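Local coordinates for protein glycogen synthase (Cyanobacterium sp. CLg1, PDB 6GNF) that is a glycosyltransferase of the glycogen/starch synthase family, built from two Rossmann-like domains and bound in this crystal to ADP and a glycan, at residues L176-Y184 with L217-L227. Sequence-based numbering, arbitrary orientation.
Sequences LLPLYLKEY and LNLPAKYLSDL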
ATOM      1  N   LEU A 176      -6.021  -2.355 -16.662  1.00 48.07           N
ATOM      2  CA  LEU A 176      -6.406  -2.451 -18.079  1.00 48.10           C
ATOM      3  C   LEU A 176      -5.206  -2.641 -19.018  1.00 47.11           C
ATOM      4  O   LEU A 176      -5.371  -2.942 -20.195  1.00 49.61           O
ATOM      5  CB  LEU A 176      -7.178  -1.214 -18.529  1.00 46.30           C
ATOM      6  CG  LEU A 176      -8.494  -0.888 -17.832  1.00 48.15           C
ATOM      7  CD1 LEU A 176      -8.999   0.445 -18.363  1.00 48.65           C
ATOM      8  CD2 LEU A 176      -9.536  -1.965 -18.038  1.00 51.20           C
ATOM      9  N   LEU A 177      -3.993  -2.473 -18.516  1.00 46.56           N
ATOM     10  CA  LEU A 177      -2.803  -2.599 -19.365  1.00 47.13           C
ATOM     11  C   LEU A 177      -2.730  -3.925 -20.153  1.00 47.89           C
ATOM     12  O   LEU A 177      -2.328  -3.933 -21.318  1.00 48.14           O
ATOM     13  CB  LEU A 177      -1.530  -2.388 -18.539  1.00 46.26           C
ATOM     14  CG  LEU A 177      -0.205  -2.452 -19.305  1.00 46.46           C
ATOM     15  CD1 LEU A 177       0.809  -1.483 -18.711  1.00 45.90           C
ATOM     16  CD2 LEU A 177       0.357  -3.870 -19.324  1.00 46.28           C
ATOM     17  N   PRO A 178      -3.093  -5.053 -19.522  1.00 47.69           N
ATOM     18  CA  PRO A 178      -3.096  -6.313 -20.269  1.00 47.74           C
ATOM     19  C   PRO A 178      -4.077  -6.330 -21.439  1.00 48.49           C
ATOM     20  O   PRO A 178      -3.796  -6.957 -22.461  1.00 50.15           O
ATOM     21  CB  PRO A 178      -3.499  -7.348 -19.220  1.00 47.90           C
ATOM     22  CG  PRO A 178      -3.096  -6.748 -17.921  1.00 48.22           C
ATOM     23  CD  PRO A 178      -3.334  -5.275 -18.085  1.00 47.63           C
ATOM     24  N   LEU A 179      -5.190  -5.618 -21.310  1.00 47.84           N
ATOM     25  CA  LEU A 179      -6.163  -5.542 -22.392  1.00 47.25           C
ATOM     26  C   LEU A 179      -5.607  -4.702 -23.534  1.00 47.84           C
ATOM     27  O   LEU A 179      -5.714  -5.089 -24.701  1.00 49.92           O
ATOM     28  CB  LEU A 179      -7.504  -4.971 -21.916  1.00 47.65           C
ATOM     29  CG  LEU A 179      -8.373  -5.921 -21.085  1.00 48.14           C
ATOM     30  CD1 LEU A 179      -7.779  -6.182 -19.714  1.00 49.08           C
ATOM     31  CD2 LEU A 179      -9.781  -5.372 -20.937  1.00 49.42           C
ATOM     32  N   TYR A 180      -5.028  -3.549 -23.210  1.00 45.94           N
ATOM     33  CA  TYR A 180      -4.427  -2.691 -24.227  1.00 44.97           C
ATOM     34  C   TYR A 180      -3.234  -3.369 -24.903  1.00 46.15           C
ATOM     35  O   TYR A 180      -3.055  -3.234 -26.115  1.00 45.99           O
ATOM     36  CB  TYR A 180      -3.993  -1.351 -23.641  1.00 43.75           C
ATOM     37  CG  TYR A 180      -5.141  -0.463 -23.230  1.00 44.47           C
ATOM     38  CD1 TYR A 180      -6.106  -0.076 -24.148  1.00 46.81           C
ATOM     39  CD2 TYR A 180      -5.256   0.006 -21.929  1.00 44.14           C
ATOM     40  CE1 TYR A 180      -7.163   0.746 -23.779  1.00 48.37           C
ATOM     41  CE2 TYR A 180      -6.308   0.827 -21.549  1.00 45.03           C
ATOM     42  CZ  TYR A 180      -7.261   1.193 -22.472  1.00 47.62           C
ATOM     43  OH  TYR A 180      -8.306   2.008 -22.095  1.00 46.79           O
ATOM     44  N   LEU A 181      -2.441  -4.104 -24.128  1.00 44.09           N
ATOM     45  CA  LEU A 181      -1.324  -4.876 -24.677  1.00 44.51           C
ATOM     46  C   LEU A 181      -1.802  -5.800 -25.791  1.00 44.44           C
ATOM     47  O   LEU A 181      -1.193  -5.877 -26.858  1.00 46.13           O
ATOM     48  CB  LEU A 181      -0.656  -5.716 -23.584  1.00 42.54           C
ATOM     49  CG  LEU A 181       0.458  -6.655 -24.039  1.00 42.75           C
ATOM     50  CD1 LEU A 181       1.584  -5.874 -24.701  1.00 42.94           C
ATOM     51  CD2 LEU A 181       0.992  -7.470 -22.881  1.00 43.21           C
ATOM     52  N   LYS A 182      -2.869  -6.538 -25.518  1.00 46.00           N
ATOM     53  CA  LYS A 182      -3.444  -7.440 -26.516  1.00 47.14           C
ATOM     54  C   LYS A 182      -4.034  -6.706 -27.700  1.00 48.29           C
ATOM     55  O   LYS A 182      -3.798  -7.081 -28.849  1.00 48.90           O
ATOM     56  CB  LYS A 182      -4.532  -8.300 -25.896  1.00 47.91           C
ATOM     57  CG  LYS A 182      -3.958  -9.333 -24.970  1.00 47.69           C
ATOM     58  CD  LYS A 182      -5.034 -10.143 -24.293  1.00 49.80           C
ATOM     59  CE  LYS A 182      -4.376 -11.164 -23.391  1.00 49.66           C
ATOM     60  NZ  LYS A 182      -5.405 -11.944 -22.684  1.00 54.22           N
ATOM     61  N   GLU A 183      -4.843  -5.693 -27.419  1.00 48.96           N
ATOM     62  CA  GLU A 183      -5.628  -5.058 -28.465  1.00 49.28           C
ATOM     63  C   GLU A 183      -4.807  -4.145 -29.361  1.00 49.30           C
ATOM     64  O   GLU A 183      -4.917  -4.241 -30.573  1.00 52.25           O
ATOM     65  CB  GLU A 183      -6.807  -4.293 -27.860  1.00 48.72           C
ATOM     66  CG  GLU A 183      -7.799  -3.756 -28.882  1.00 50.32           C
ATOM     67  CD  GLU A 183      -8.396  -4.834 -29.781  1.00 53.26           C
ATOM     68  OE1 GLU A 183      -8.445  -6.030 -29.388  1.00 54.08           O
ATOM     69  OE2 GLU A 183      -8.842  -4.485 -30.888  1.00 55.24           O
ATOM     70  N   TYR A 184      -3.985  -3.290 -28.772  1.00 48.87           N
ATOM     71  CA  TYR A 184      -3.252  -2.283 -29.529  1.00 49.43           C
ATOM     72  C   TYR A 184      -1.898  -2.765 -30.037  1.00 47.28           C
ATOM     73  O   TYR A 184      -1.391  -2.202 -30.985  1.00 48.55           O
ATOM     74  CB  TYR A 184      -3.004  -1.046 -28.661  1.00 52.06           C
ATOM     75  CG  TYR A 184      -4.220  -0.229 -28.261  1.00 54.47           C
ATOM     76  CD1 TYR A 184      -5.527  -0.641 -28.548  1.00 55.69           C
ATOM     77  CD2 TYR A 184      -4.050   0.958 -27.548  1.00 57.25           C
ATOM     78  CE1 TYR A 184      -6.620   0.125 -28.156  1.00 57.26           C
ATOM     79  CE2 TYR A 184      -5.136   1.734 -27.161  1.00 59.10           C
ATOM     80  CZ  TYR A 184      -6.417   1.316 -27.457  1.00 60.25           C
ATOM     81  OH  TYR A 184      -7.478   2.094 -27.054  1.00 63.40           O
ATOM     82  N   LEU A 217     -13.067   3.800 -22.471  1.00 50.92           N
ATOM     83  CA  LEU A 217     -11.909   2.897 -22.460  1.00 49.54           C
ATOM     84  C   LEU A 217     -11.273   2.677 -23.835  1.00 49.46           C
ATOM     85  O   LEU A 217     -10.137   2.240 -23.916  1.00 49.96           O
ATOM     86  CB  LEU A 217     -12.311   1.546 -21.858  1.00 50.02           C
ATOM     87  CG  LEU A 217     -12.900   1.618 -20.444  1.00 50.20           C
ATOM     88  CD1 LEU A 217     -13.221   0.226 -19.932  1.00 50.55           C
ATOM     89  CD2 LEU A 217     -11.944   2.327 -19.500  1.00 48.82           C
ATOM     90  N   ASN A 218     -11.999   2.994 -24.904  1.00 52.78           N
ATOM     91  CA  ASN A 218     -11.559   2.706 -26.278  1.00 55.58           C
ATOM     92  C   ASN A 218     -11.122   1.268 -26.481  1.00 54.90           C
ATOM     93  O   ASN A 218     -10.034   1.015 -27.021  1.00 51.80           O
ATOM     94  CB  ASN A 218     -10.429   3.641 -26.710  1.00 56.87           C
ATOM     95  CG  ASN A 218     -10.854   5.086 -26.728  1.00 59.02           C
ATOM     96  OD1 ASN A 218     -11.593   5.526 -27.612  1.00 59.61           O
ATOM     97  ND2 ASN A 218     -10.359   5.848 -25.767  1.00 59.86           N
ATOM     98  N   LEU A 219     -11.972   0.348 -26.038  1.00 54.13           N
ATOM     99  CA  LEU A 219     -11.757  -1.063 -26.251  1.00 52.81           C
ATOM    100  C   LEU A 219     -12.966  -1.636 -26.961  1.00 54.54           C
ATOM    101  O   LEU A 219     -14.103  -1.235 -26.689  1.00 55.83           O
ATOM    102  CB  LEU A 219     -11.570  -1.770 -24.920  1.00 52.69           C
ATOM    103  CG  LEU A 219     -10.256  -1.521 -24.197  1.00 50.91           C
ATOM    104  CD1 LEU A 219     -10.349  -2.034 -22.774  1.00 50.83           C
ATOM    105  CD2 LEU A 219      -9.098  -2.188 -24.925  1.00 50.82           C
ATOM    106  N   PRO A 220     -12.737  -2.618 -27.839  1.00 52.75           N
ATOM    107  CA  PRO A 220     -13.855  -3.255 -28.507  1.00 52.46           C
ATOM    108  C   PRO A 220     -14.674  -4.142 -27.570  1.00 53.20           C
ATOM    109  O   PRO A 220     -14.279  -4.372 -26.427  1.00 54.17           O
ATOM    110  CB  PRO A 220     -13.185  -4.067 -29.613  1.00 52.69           C
ATOM    111  CG  PRO A 220     -11.816  -4.344 -29.110  1.00 52.03           C
ATOM    112  CD  PRO A 220     -11.441  -3.217 -28.204  1.00 51.18           C
ATOM    113  N   ALA A 221     -15.839  -4.565 -28.047  1.00 53.34           N
ATOM    114  CA  ALA A 221     -16.798  -5.270 -27.228  1.00 54.96           C
ATOM    115  C   ALA A 221     -16.328  -6.658 -26.818  1.00 57.89           C
ATOM    116  O   ALA A 221     -16.935  -7.249 -25.931  1.00 55.51           O
ATOM    117  CB  ALA A 221     -18.136  -5.365 -27.949  1.00 56.95           C
ATOM    118  N   LYS A 222     -15.274  -7.183 -27.444  1.00 58.56           N
ATOM    119  CA  LYS A 222     -14.775  -8.502 -27.052  1.00 59.35           C
ATOM    120  C   LYS A 222     -14.253  -8.519 -25.617  1.00 54.73           C
ATOM    121  O   LYS A 222     -14.140  -9.574 -25.030  1.00 53.93           O
ATOM    122  CB  LYS A 222     -13.708  -9.022 -28.017  1.00 62.05           C
ATOM    123  CG  LYS A 222     -12.417  -8.239 -28.014  1.00 63.99           C
ATOM    124  CD  LYS A 222     -11.519  -8.655 -29.164  1.00 70.91           C
ATOM    125  CE  LYS A 222     -10.752  -9.928 -28.851  1.00 74.37           C
ATOM    126  NZ  LYS A 222      -9.863 -10.273 -29.997  1.00 77.60           N
ATOM    127  N   TYR A 223     -13.929  -7.359 -25.047  1.00 52.88           N
ATOM    128  CA  TYR A 223     -13.498  -7.294 -23.643  1.00 53.54           C
ATOM    129  C   TYR A 223     -14.632  -6.976 -22.660  1.00 55.24           C
ATOM    130  O   TYR A 223     -14.401  -6.858 -21.454  1.00 52.17           O
ATOM    131  CB  TYR A 223     -12.369  -6.288 -23.488  1.00 53.33           C
ATOM    132  CG  TYR A 223     -11.173  -6.636 -24.335  1.00 55.26           C
ATOM    133  CD1 TYR A 223     -10.264  -7.613 -23.938  1.00 55.81           C
ATOM    134  CD2 TYR A 223     -10.966  -6.010 -25.548  1.00 56.92           C
ATOM    135  CE1 TYR A 223      -9.171  -7.941 -24.730  1.00 57.43           C
ATOM    136  CE2 TYR A 223      -9.883  -6.329 -26.340  1.00 58.27           C
ATOM    137  CZ  TYR A 223      -8.991  -7.292 -25.929  1.00 58.70           C
ATOM    138  OH  TYR A 223      -7.925  -7.567 -26.751  1.00 65.46           O
ATOM    139  N   LEU A 224     -15.852  -6.853 -23.170  1.00 56.91           N
ATOM    140  CA  LEU A 224     -16.984  -6.415 -22.369  1.00 59.83           C
ATOM    141  C   LEU A 224     -17.338  -7.432 -21.292  1.00 60.88           C
ATOM    142  O   LEU A 224     -17.619  -7.072 -20.148  1.00 61.60           O
ATOM    143  CB  LEU A 224     -18.200  -6.192 -23.258  1.00 63.33           C
ATOM    144  CG  LEU A 224     -18.873  -4.832 -23.192  1.00 66.25           C
ATOM    145  CD1 LEU A 224     -20.114  -4.870 -24.077  1.00 67.94           C
ATOM    146  CD2 LEU A 224     -19.229  -4.460 -21.764  1.00 68.34           C
ATOM    147  N   SER A 225     -17.332  -8.702 -21.671  1.00 59.52           N
ATOM    148  CA  SER A 225     -17.611  -9.772 -20.736  1.00 61.94           C
ATOM    149  C   SER A 225     -16.601  -9.843 -19.585  1.00 59.59           C
ATOM    150  O   SER A 225     -16.989 -10.054 -18.437  1.00 61.77           O
ATOM    151  CB  SER A 225     -17.666 -11.107 -21.473  1.00 64.84           C
ATOM    152  OG  SER A 225     -17.770 -12.171 -20.554  1.00 71.14           O
ATOM    153  N   ASP A 226     -15.319  -9.674 -19.893  1.00 56.90           N
ATOM    154  CA  ASP A 226     -14.270  -9.670 -18.871  1.00 56.07           C
ATOM    155  C   ASP A 226     -14.451  -8.503 -17.889  1.00 56.08           C
ATOM    156  O   ASP A 226     -14.237  -8.653 -16.693  1.00 56.75           O
ATOM    157  CB  ASP A 226     -12.885  -9.568 -19.509  1.00 55.58           C
ATOM    158  CG  ASP A 226     -12.457 -10.830 -20.231  1.00 57.28           C
ATOM    159  OD1 ASP A 226     -12.994 -11.921 -19.961  1.00 61.74           O
ATOM    160  OD2 ASP A 226     -11.549 -10.714 -21.084  1.00 58.72           O
ATOM    161  N   LEU A 227     -14.872  -7.352 -18.408  1.00 54.53           N
ATOM    162  CA  LEU A 227     -15.101  -6.162 -17.589  1.00 53.89           C
ATOM    163  C   LEU A 227     -16.403  -6.222 -16.786  1.00 56.78           C
ATOM    164  O   LEU A 227     -16.582  -5.490 -15.821  1.00 56.65           O
ATOM    165  CB  LEU A 227     -15.124  -4.914 -18.473  1.00 53.74           C
ATOM    166  CG  LEU A 227     -13.751  -4.458 -18.966  1.00 52.60           C
ATOM    167  CD1 LEU A 227     -13.870  -3.636 -20.239  1.00 54.20           C
ATOM    168  CD2 LEU A 227     -13.043  -3.668 -17.879  1.00 53.80           C
TER
HETATM  169  O   HOH W   1      -8.117  -8.295 -31.252  1.00 71.04           O
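Two tyrosine hydroxyls of helix 177-186 donate to successive backbone carbonyls, those of L217 and N218. Y180 OH reaches L217 O at 2.6 Å, lying in the carbonyl plane on a lone pair, with a C=O...O angle of 130°. Y184 OH meets N218 O at 2.8 Å but sits 24° out of that carbonyl's plane. One turn apart, the rings stay close, with Y180 CD1 over one face of the Y184 ring, offset toward its rim. N218 is tied by ND2 to G83 O.

A further polar group centres on E183. Its CG lies anti to the backbone N (chi1 -172°), and a bend at chi2 brings OE1 to the ring edge of Y223, 3.1 Å from Y223 OH. A water joins OE1 to K222 NZ, bridging charges too far apart for a salt bridge, while P220 CG packs 3.5 Å from E183 CD.

Leucines make the apolar part: L179 CD2 touches Y223 CB at 3.7 Å and L219 CD1 at 3.9 Å, and farther from E183 the methyls of L176 meet L217 CD2 and L227 CD2. Helix 257-264 also covers L176 and L179. The arrangement joins a helix following central strand 166-170 to a peripheral segment in the N-terminal Rossmann-like domain of a GT-B glycosyltransferase.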